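Local atomic coordinates of protein 1d10 (Caenorhabditis elegans, PDB entry 1T9F), a protein that is of unknown function but carries MIR repeats folded as a beta-trefoil, as in SDF2-like proteins, and probably enters the secretory pathway. Residues A[91-103]-A[148-162]. Numbering follows the deposited sequence.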
ATOM      1  N   PHE A  91      14.187   5.418  -5.981  1.00 36.73           N
ATOM      2  CA  PHE A  91      15.022   4.266  -6.279  1.00 38.47           C
ATOM      3  C   PHE A  91      14.289   3.507  -7.375  1.00 34.69           C
ATOM      4  O   PHE A  91      13.079   3.655  -7.535  1.00 39.03           O
ATOM      5  CB  PHE A  91      15.221   3.372  -5.047  1.00 37.20           C
ATOM      6  CG  PHE A  91      16.083   3.988  -3.976  1.00 36.66           C
ATOM      7  CD1 PHE A  91      15.521   4.764  -2.970  1.00 38.68           C
ATOM      8  CD2 PHE A  91      17.461   3.798  -3.982  1.00 40.00           C
ATOM      9  CE1 PHE A  91      16.321   5.344  -1.977  1.00 49.27           C
ATOM     10  CE2 PHE A  91      18.271   4.371  -2.999  1.00 42.84           C
ATOM     11  CZ  PHE A  91      17.699   5.147  -1.993  1.00 47.93           C
ATOM     12  N   THR A  92      15.015   2.700  -8.136  1.00 40.91           N
ATOM     13  CA  THR A  92      14.405   1.949  -9.225  1.00 38.98           C
ATOM     14  C   THR A  92      13.822   0.630  -8.719  1.00 38.77           C
ATOM     15  O   THR A  92      14.402  -0.016  -7.843  1.00 40.14           O
ATOM     16  CB  THR A  92      15.440   1.671 -10.334  1.00 41.08           C
ATOM     17  OG1 THR A  92      14.766   1.273 -11.534  1.00 52.27           O
ATOM     18  CG2 THR A  92      16.394   0.565  -9.905  1.00 43.62           C
ATOM     19  N   ALA A  93      12.669   0.244  -9.263  1.00 31.39           N
ATOM     20  CA  ALA A  93      12.008  -1.001  -8.874  1.00 37.46           C
ATOM     21  C   ALA A  93      12.978  -2.167  -9.039  1.00 40.25           C
ATOM     22  O   ALA A  93      13.923  -2.088  -9.826  1.00 42.76           O
ATOM     23  CB  ALA A  93      10.762  -1.227  -9.733  1.00 30.39           C
ATOM     24  N   PRO A  94      12.758  -3.267  -8.298  1.00 38.42           N
ATOM     25  CA  PRO A  94      13.629  -4.446  -8.373  1.00 35.67           C
ATOM     26  C   PRO A  94      13.644  -5.203  -9.704  1.00 37.03           C
ATOM     27  O   PRO A  94      14.707  -5.593 -10.174  1.00 40.77           O
ATOM     28  CB  PRO A  94      13.134  -5.311  -7.219  1.00 29.83           C
ATOM     29  CG  PRO A  94      11.682  -4.970  -7.150  1.00 29.44           C
ATOM     30  CD  PRO A  94      11.699  -3.466  -7.294  1.00 36.05           C
ATOM     31  N   LEU A  95      12.478  -5.419 -10.305  1.00 35.63           N
ATOM     32  CA  LEU A  95      12.412  -6.147 -11.572  1.00 36.64           C
ATOM     33  C   LEU A  95      11.983  -5.266 -12.735  1.00 42.63           C
ATOM     34  O   LEU A  95      12.194  -5.614 -13.896  1.00 47.02           O
ATOM     35  CB  LEU A  95      11.448  -7.335 -11.463  1.00 38.74           C
ATOM     36  CG  LEU A  95      11.734  -8.389 -10.388  1.00 40.77           C
ATOM     37  CD1 LEU A  95      10.635  -9.438 -10.411  1.00 39.69           C
ATOM     38  CD2 LEU A  95      13.094  -9.027 -10.627  1.00 40.79           C
ATOM     39  N   SER A  96      11.372  -4.128 -12.426  1.00 36.08           N
ATOM     40  CA  SER A  96      10.932  -3.207 -13.468  1.00 41.78           C
ATOM     41  C   SER A  96      11.739  -1.919 -13.397  1.00 42.25           C
ATOM     42  O   SER A  96      11.388  -0.983 -12.678  1.00 39.09           O
ATOM     43  CB  SER A  96       9.442  -2.910 -13.320  1.00 39.54           C
ATOM     44  OG  SER A  96       8.681  -4.081 -13.550  1.00 35.31           O
ATOM     45  N   LYS A  97      12.827  -1.888 -14.158  1.00 45.24           N
ATOM     46  CA  LYS A  97      13.731  -0.745 -14.206  1.00 45.06           C
ATOM     47  C   LYS A  97      13.053   0.595 -14.484  1.00 42.14           C
ATOM     48  O   LYS A  97      13.481   1.633 -13.968  1.00 43.54           O
ATOM     49  CB  LYS A  97      14.805  -0.992 -15.268  1.00 48.52           C
ATOM     50  CG  LYS A  97      15.722  -2.171 -14.978  1.00 52.57           C
ATOM     51  CD  LYS A  97      16.684  -1.869 -13.839  1.00 57.98           C
ATOM     52  CE  LYS A  97      17.772  -2.934 -13.734  1.00 61.18           C
ATOM     53  NZ  LYS A  97      18.864  -2.552 -12.782  1.00 58.28           N
ATOM     54  N   GLN A  98      12.002   0.577 -15.300  1.00 36.04           N
ATOM     55  CA  GLN A  98      11.297   1.804 -15.653  1.00 38.17           C
ATOM     56  C   GLN A  98      10.420   2.343 -14.534  1.00 40.86           C
ATOM     57  O   GLN A  98       9.900   3.460 -14.626  1.00 39.81           O
ATOM     58  CB  GLN A  98      10.424   1.591 -16.891  1.00 38.01           C
ATOM     59  CG  GLN A  98      10.528   0.222 -17.554  1.00 49.40           C
ATOM     60  CD  GLN A  98       9.900  -0.896 -16.740  1.00 36.04           C
ATOM     61  OE1 GLN A  98      10.489  -1.387 -15.778  1.00 47.61           O
ATOM     62  NE2 GLN A  98       8.692  -1.299 -17.122  1.00 30.21           N
ATOM     63  N   HIS A  99      10.249   1.554 -13.479  1.00 35.91           N
ATOM     64  CA  HIS A  99       9.407   1.984 -12.382  1.00 31.16           C
ATOM     65  C   HIS A  99      10.136   2.268 -11.082  1.00 35.68           C
ATOM     66  O   HIS A  99      11.293   1.887 -10.888  1.00 37.44           O
ATOM     67  CB  HIS A  99       8.283   0.970 -12.154  1.00 34.15           C
ATOM     68  CG  HIS A  99       7.303   0.906 -13.285  1.00 30.13           C
ATOM     69  ND1 HIS A  99       6.792   2.036 -13.887  1.00 34.64           N
ATOM     70  CD2 HIS A  99       6.730  -0.147 -13.913  1.00 30.49           C
ATOM     71  CE1 HIS A  99       5.945   1.684 -14.837  1.00 34.06           C
ATOM     72  NE2 HIS A  99       5.888   0.364 -14.874  1.00 36.14           N
ATOM     73  N   GLN A 100       9.422   2.954 -10.199  1.00 32.92           N
ATOM     74  CA  GLN A 100       9.922   3.359  -8.900  1.00 29.72           C
ATOM     75  C   GLN A 100       9.699   2.252  -7.871  1.00 32.33           C
ATOM     76  O   GLN A 100       8.690   1.546  -7.911  1.00 26.83           O
ATOM     77  CB  GLN A 100       9.192   4.636  -8.498  1.00 33.59           C
ATOM     78  CG  GLN A 100       9.629   5.296  -7.215  1.00 35.49           C
ATOM     79  CD  GLN A 100       8.926   6.623  -7.025  1.00 44.06           C
ATOM     80  OE1 GLN A 100       9.196   7.588  -7.746  1.00 45.61           O
ATOM     81  NE2 GLN A 100       8.001   6.676  -6.074  1.00 27.33           N
ATOM     82  N   GLU A 101      10.653   2.110  -6.957  1.00 27.21           N
ATOM     83  CA  GLU A 101      10.599   1.092  -5.914  1.00 31.98           C
ATOM     84  C   GLU A 101       9.585   1.432  -4.829  1.00 33.12           C
ATOM     85  O   GLU A 101       9.391   2.598  -4.482  1.00 27.43           O
ATOM     86  CB  GLU A 101      11.977   0.940  -5.256  1.00 26.34           C
ATOM     87  CG  GLU A 101      12.111  -0.234  -4.294  1.00 26.41           C
ATOM     88  CD  GLU A 101      13.305  -0.092  -3.352  1.00 37.34           C
ATOM     89  OE1 GLU A 101      13.167   0.575  -2.301  1.00 34.01           O
ATOM     90  OE2 GLU A 101      14.386  -0.636  -3.662  1.00 34.00           O
ATOM     91  N   VAL A 102       8.938   0.397  -4.302  1.00 28.68           N
ATOM     92  CA  VAL A 102       7.982   0.557  -3.218  1.00 18.26           C
ATOM     93  C   VAL A 102       8.480  -0.393  -2.136  1.00 15.73           C
ATOM     94  O   VAL A 102       8.691  -1.569  -2.390  1.00 22.39           O
ATOM     95  CB  VAL A 102       6.552   0.186  -3.657  1.00 22.34           C
ATOM     96  CG1 VAL A 102       5.636   0.127  -2.442  1.00 16.48           C
ATOM     97  CG2 VAL A 102       6.031   1.232  -4.639  1.00 26.65           C
ATOM     98  N   SER A 103       8.673   0.118  -0.930  1.00 17.73           N
ATOM     99  CA  SER A 103       9.200  -0.708   0.149  1.00 16.30           C
ATOM    100  C   SER A 103       8.420  -0.559   1.440  1.00 19.39           C
ATOM    101  O   SER A 103       7.472   0.222   1.519  1.00 18.32           O
ATOM    102  CB  SER A 103      10.661  -0.325   0.394  1.00 19.03           C
ATOM    103  OG  SER A 103      10.754   1.053   0.746  1.00 21.56           O
ATOM    104  N   GLN A 148       4.882  -7.980 -13.170  1.00 38.43           N
ATOM    105  CA  GLN A 148       5.963  -8.945 -13.061  1.00 34.20           C
ATOM    106  C   GLN A 148       5.774  -9.771 -11.801  1.00 33.80           C
ATOM    107  O   GLN A 148       5.110  -9.340 -10.859  1.00 33.53           O
ATOM    108  CB  GLN A 148       7.311  -8.225 -12.998  1.00 41.70           C
ATOM    109  CG  GLN A 148       7.722  -7.580 -14.305  1.00 39.98           C
ATOM    110  CD  GLN A 148       7.833  -8.598 -15.420  1.00 44.06           C
ATOM    111  OE1 GLN A 148       8.609  -9.550 -15.331  1.00 41.63           O
ATOM    112  NE2 GLN A 148       7.049  -8.410 -16.473  1.00 42.38           N
ATOM    113  N   GLN A 149       6.360 -10.962 -11.793  1.00 32.46           N
ATOM    114  CA  GLN A 149       6.282 -11.855 -10.645  1.00 28.84           C
ATOM    115  C   GLN A 149       7.695 -12.238 -10.222  1.00 34.11           C
ATOM    116  O   GLN A 149       8.602 -12.305 -11.055  1.00 36.68           O
ATOM    117  CB  GLN A 149       5.498 -13.117 -11.000  1.00 30.89           C
ATOM    118  CG  GLN A 149       4.005 -12.916 -11.165  1.00 28.20           C
ATOM    119  CD  GLN A 149       3.271 -14.228 -11.395  1.00 40.50           C
ATOM    120  OE1 GLN A 149       3.581 -15.243 -10.768  1.00 28.64           O
ATOM    121  NE2 GLN A 149       2.284 -14.211 -12.286  1.00 36.77           N
ATOM    122  N   PHE A 150       7.879 -12.487  -8.932  1.00 24.96           N
ATOM    123  CA  PHE A 150       9.182 -12.871  -8.414  1.00 27.15           C
ATOM    124  C   PHE A 150       9.374 -14.374  -8.477  1.00 33.71           C
ATOM    125  O   PHE A 150       8.417 -15.133  -8.652  1.00 24.98           O
ATOM    126  CB  PHE A 150       9.332 -12.451  -6.958  1.00 25.98           C
ATOM    127  CG  PHE A 150       9.439 -10.976  -6.754  1.00 27.91           C
ATOM    128  CD1 PHE A 150      10.594 -10.296  -7.116  1.00 28.34           C
ATOM    129  CD2 PHE A 150       8.388 -10.264  -6.185  1.00 27.44           C
ATOM    130  CE1 PHE A 150      10.709  -8.927  -6.915  1.00 22.98           C
ATOM    131  CE2 PHE A 150       8.491  -8.889  -5.978  1.00 32.23           C
ATOM    132  CZ  PHE A 150       9.656  -8.220  -6.345  1.00 34.10           C
ATOM    133  N   GLY A 151      10.631 -14.784  -8.325  1.00 35.76           N
ATOM    134  CA  GLY A 151      10.975 -16.191  -8.303  1.00 27.14           C
ATOM    135  C   GLY A 151      11.304 -16.451  -6.847  1.00 34.55           C
ATOM    136  O   GLY A 151      10.949 -15.638  -5.990  1.00 27.88           O
ATOM    137  N   ARG A 152      11.980 -17.556  -6.551  1.00 32.53           N
ATOM    138  CA  ARG A 152      12.342 -17.872  -5.168  1.00 29.52           C
ATOM    139  C   ARG A 152      13.155 -16.715  -4.591  1.00 27.75           C
ATOM    140  O   ARG A 152      13.791 -15.969  -5.332  1.00 33.34           O
ATOM    141  CB  ARG A 152      13.175 -19.154  -5.120  1.00 33.63           C
ATOM    142  CG  ARG A 152      14.640 -18.962  -5.490  1.00 41.53           C
ATOM    143  CD  ARG A 152      14.796 -18.334  -6.868  1.00 57.40           C
ATOM    144  NE  ARG A 152      14.160 -19.133  -7.914  1.00 65.82           N
ATOM    145  CZ  ARG A 152      14.450 -20.408  -8.159  1.00 70.52           C
ATOM    146  NH1 ARG A 152      15.369 -21.034  -7.433  1.00 65.83           N
ATOM    147  NH2 ARG A 152      13.831 -21.056  -9.137  1.00 71.20           N
ATOM    148  N   PRO A 153      13.158 -16.552  -3.259  1.00 26.19           N
ATOM    149  CA  PRO A 153      12.477 -17.340  -2.227  1.00 26.84           C
ATOM    150  C   PRO A 153      11.021 -16.930  -2.005  1.00 25.46           C
ATOM    151  O   PRO A 153      10.405 -17.330  -1.018  1.00 28.10           O
ATOM    152  CB  PRO A 153      13.324 -17.070  -0.994  1.00 34.21           C
ATOM    153  CG  PRO A 153      13.657 -15.618  -1.176  1.00 28.42           C
ATOM    154  CD  PRO A 153      14.046 -15.551  -2.638  1.00 30.70           C
ATOM    155  N   ILE A 154      10.484 -16.124  -2.919  1.00 24.66           N
ATOM    156  CA  ILE A 154       9.099 -15.653  -2.830  1.00 25.37           C
ATOM    157  C   ILE A 154       8.426 -15.884  -4.176  1.00 24.11           C
ATOM    158  O   ILE A 154       7.810 -14.984  -4.744  1.00 26.04           O
ATOM    159  CB  ILE A 154       9.045 -14.134  -2.482  1.00 23.12           C
ATOM    160  CG1 ILE A 154       9.987 -13.351  -3.397  1.00 21.38           C
ATOM    161  CG2 ILE A 154       9.412 -13.919  -1.015  1.00 21.28           C
ATOM    162  CD1 ILE A 154       9.907 -11.827  -3.226  1.00 24.83           C
ATOM    163  N   HIS A 155       8.545 -17.112  -4.671  1.00 24.41           N
ATOM    164  CA  HIS A 155       7.995 -17.501  -5.960  1.00 19.18           C
ATOM    165  C   HIS A 155       6.512 -17.254  -6.195  1.00 17.58           C
ATOM    166  O   HIS A 155       5.660 -17.667  -5.412  1.00 19.98           O
ATOM    167  CB  HIS A 155       8.305 -18.980  -6.218  1.00 30.56           C
ATOM    168  CG  HIS A 155       7.676 -19.522  -7.462  1.00 27.69           C
ATOM    169  ND1 HIS A 155       6.348 -19.880  -7.528  1.00 28.94           N
ATOM    170  CD2 HIS A 155       8.189 -19.745  -8.696  1.00 25.57           C
ATOM    171  CE1 HIS A 155       6.067 -20.300  -8.749  1.00 27.31           C
ATOM    172  NE2 HIS A 155       7.167 -20.227  -9.477  1.00 27.47           N
ATOM    173  N   GLY A 156       6.213 -16.589  -7.303  1.00 19.47           N
ATOM    174  CA  GLY A 156       4.833 -16.317  -7.659  1.00 24.14           C
ATOM    175  C   GLY A 156       4.265 -15.019  -7.113  1.00 25.33           C
ATOM    176  O   GLY A 156       3.172 -14.615  -7.503  1.00 28.06           O
ATOM    177  N   GLN A 157       4.983 -14.365  -6.211  1.00 20.96           N
ATOM    178  CA  GLN A 157       4.493 -13.112  -5.646  1.00 17.60           C
ATOM    179  C   GLN A 157       4.666 -11.987  -6.665  1.00 21.38           C
ATOM    180  O   GLN A 157       5.682 -11.918  -7.362  1.00 21.39           O
ATOM    181  CB  GLN A 157       5.231 -12.807  -4.341  1.00 23.06           C
ATOM    182  CG  GLN A 157       4.935 -13.839  -3.252  1.00 23.13           C
ATOM    183  CD  GLN A 157       5.537 -13.495  -1.909  1.00 19.14           C
ATOM    184  OE1 GLN A 157       5.638 -12.329  -1.543  1.00 20.30           O
ATOM    185  NE2 GLN A 157       5.917 -14.519  -1.151  1.00 26.10           N
ATOM    186  N   ARG A 158       3.665 -11.118  -6.767  1.00 20.95           N
ATOM    187  CA  ARG A 158       3.713 -10.026  -7.737  1.00 23.16           C
ATOM    188  C   ARG A 158       4.527  -8.812  -7.298  1.00 22.67           C
ATOM    189  O   ARG A 158       4.511  -8.428  -6.126  1.00 19.49           O
ATOM    190  CB  ARG A 158       2.294  -9.578  -8.100  1.00 25.76           C
ATOM    191  CG  ARG A 158       1.457 -10.629  -8.827  1.00 22.12           C
ATOM    192  CD  ARG A 158       0.927 -11.687  -7.878  1.00 24.32           C
ATOM    193  NE  ARG A 158      -0.227 -12.398  -8.427  1.00 28.43           N
ATOM    194  CZ  ARG A 158      -0.159 -13.416  -9.279  1.00 40.37           C
ATOM    195  NH1 ARG A 158       1.017 -13.864  -9.693  1.00 41.82           N
ATOM    196  NH2 ARG A 158      -1.275 -13.989  -9.719  1.00 39.87           N
ATOM    197  N   GLU A 159       5.241  -8.214  -8.253  1.00 17.81           N
ATOM    198  CA  GLU A 159       6.047  -7.033  -7.967  1.00 24.64           C
ATOM    199  C   GLU A 159       5.133  -5.821  -7.813  1.00 19.11           C
ATOM    200  O   GLU A 159       4.239  -5.597  -8.629  1.00 21.73           O
ATOM    201  CB  GLU A 159       7.055  -6.766  -9.099  1.00 28.23           C
ATOM    202  CG  GLU A 159       7.842  -5.466  -8.921  1.00 28.48           C
ATOM    203  CD  GLU A 159       8.675  -5.089 -10.147  1.00 37.76           C
ATOM    204  OE1 GLU A 159       8.204  -5.316 -11.282  1.00 25.51           O
ATOM    205  OE2 GLU A 159       9.790  -4.551  -9.971  1.00 29.77           O
ATOM    206  N   VAL A 160       5.361  -5.065  -6.744  1.00 22.11           N
ATOM    207  CA  VAL A 160       4.607  -3.855  -6.450  1.00 16.88           C
ATOM    208  C   VAL A 160       5.567  -2.685  -6.692  1.00 16.94           C
ATOM    209  O   VAL A 160       6.702  -2.683  -6.193  1.00 21.65           O
ATOM    210  CB  VAL A 160       4.140  -3.832  -4.979  1.00 20.80           C
ATOM    211  CG1 VAL A 160       3.507  -2.482  -4.656  1.00 19.35           C
ATOM    212  CG2 VAL A 160       3.141  -4.957  -4.720  1.00 14.44           C
ATOM    213  N   VAL A 161       5.126  -1.694  -7.455  1.00 19.97           N
ATOM    214  CA  VAL A 161       5.986  -0.557  -7.759  1.00 24.10           C
ATOM    215  C   VAL A 161       5.220   0.756  -7.849  1.00 26.36           C
ATOM    216  O   VAL A 161       4.002   0.801  -7.676  1.00 21.67           O
ATOM    217  CB  VAL A 161       6.717  -0.742  -9.105  1.00 23.18           C
ATOM    218  CG1 VAL A 161       7.473  -2.063  -9.127  1.00 25.66           C
ATOM    219  CG2 VAL A 161       5.714  -0.676 -10.246  1.00 23.75           C
ATOM    220  N   GLY A 162       5.963   1.821  -8.141  1.00 26.58           N
ATOM    221  CA  GLY A 162       5.374   3.138  -8.273  1.00 26.55           C
ATOM    222  C   GLY A 162       5.429   3.538  -9.735  1.00 24.92           C
ATOM    223  O   GLY A 162       6.508   3.642 -10.314  1.00 29.10           O
TER
HETATM  224  O   HOH W   1       9.296  -2.250  -5.508  1.00 23.57           O
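E159 reaches from strand 158-162 to the backbone of L95 and S96, where the S96-H99 type I turn begins, joining the second and third MIR repeats of this beta-trefoil. With CG anti to the backbone N (chi1 175°) and the chain extended, its carboxylate arrives where two amides converge. E159 OE2 accepts L95 N at 2.8 Å from above the carboxylate plane and S96 N at 3.0 Å on its syn lone pair. E159 OE1 takes the hydrogen bond from S96 OG at 2.6 Å and also bonds S146 OG, so both oxygens of this buried acid are engaged. With an alanine here the carboxylate is gone, and the backbone N-H groups of L95 and S96 would probably be left without the acceptor that holds this bend.

The backbones pair antiparallel at Q100 and G162; G162 suits the site because a CB there would crowd Q100 CB. Farther along, water 1 bridges V102 N and V160 O where the strands splay apart.

Apolar groups fill in around these bonds. P94 CG meets the F150 ring at its edge, L95 CD1 lies 3.4 Å from F150 CD1, and branched V161 spreads its methyls, CG2 against H99 CB and CG1 tightly against A93 CB, at 3.4 Å.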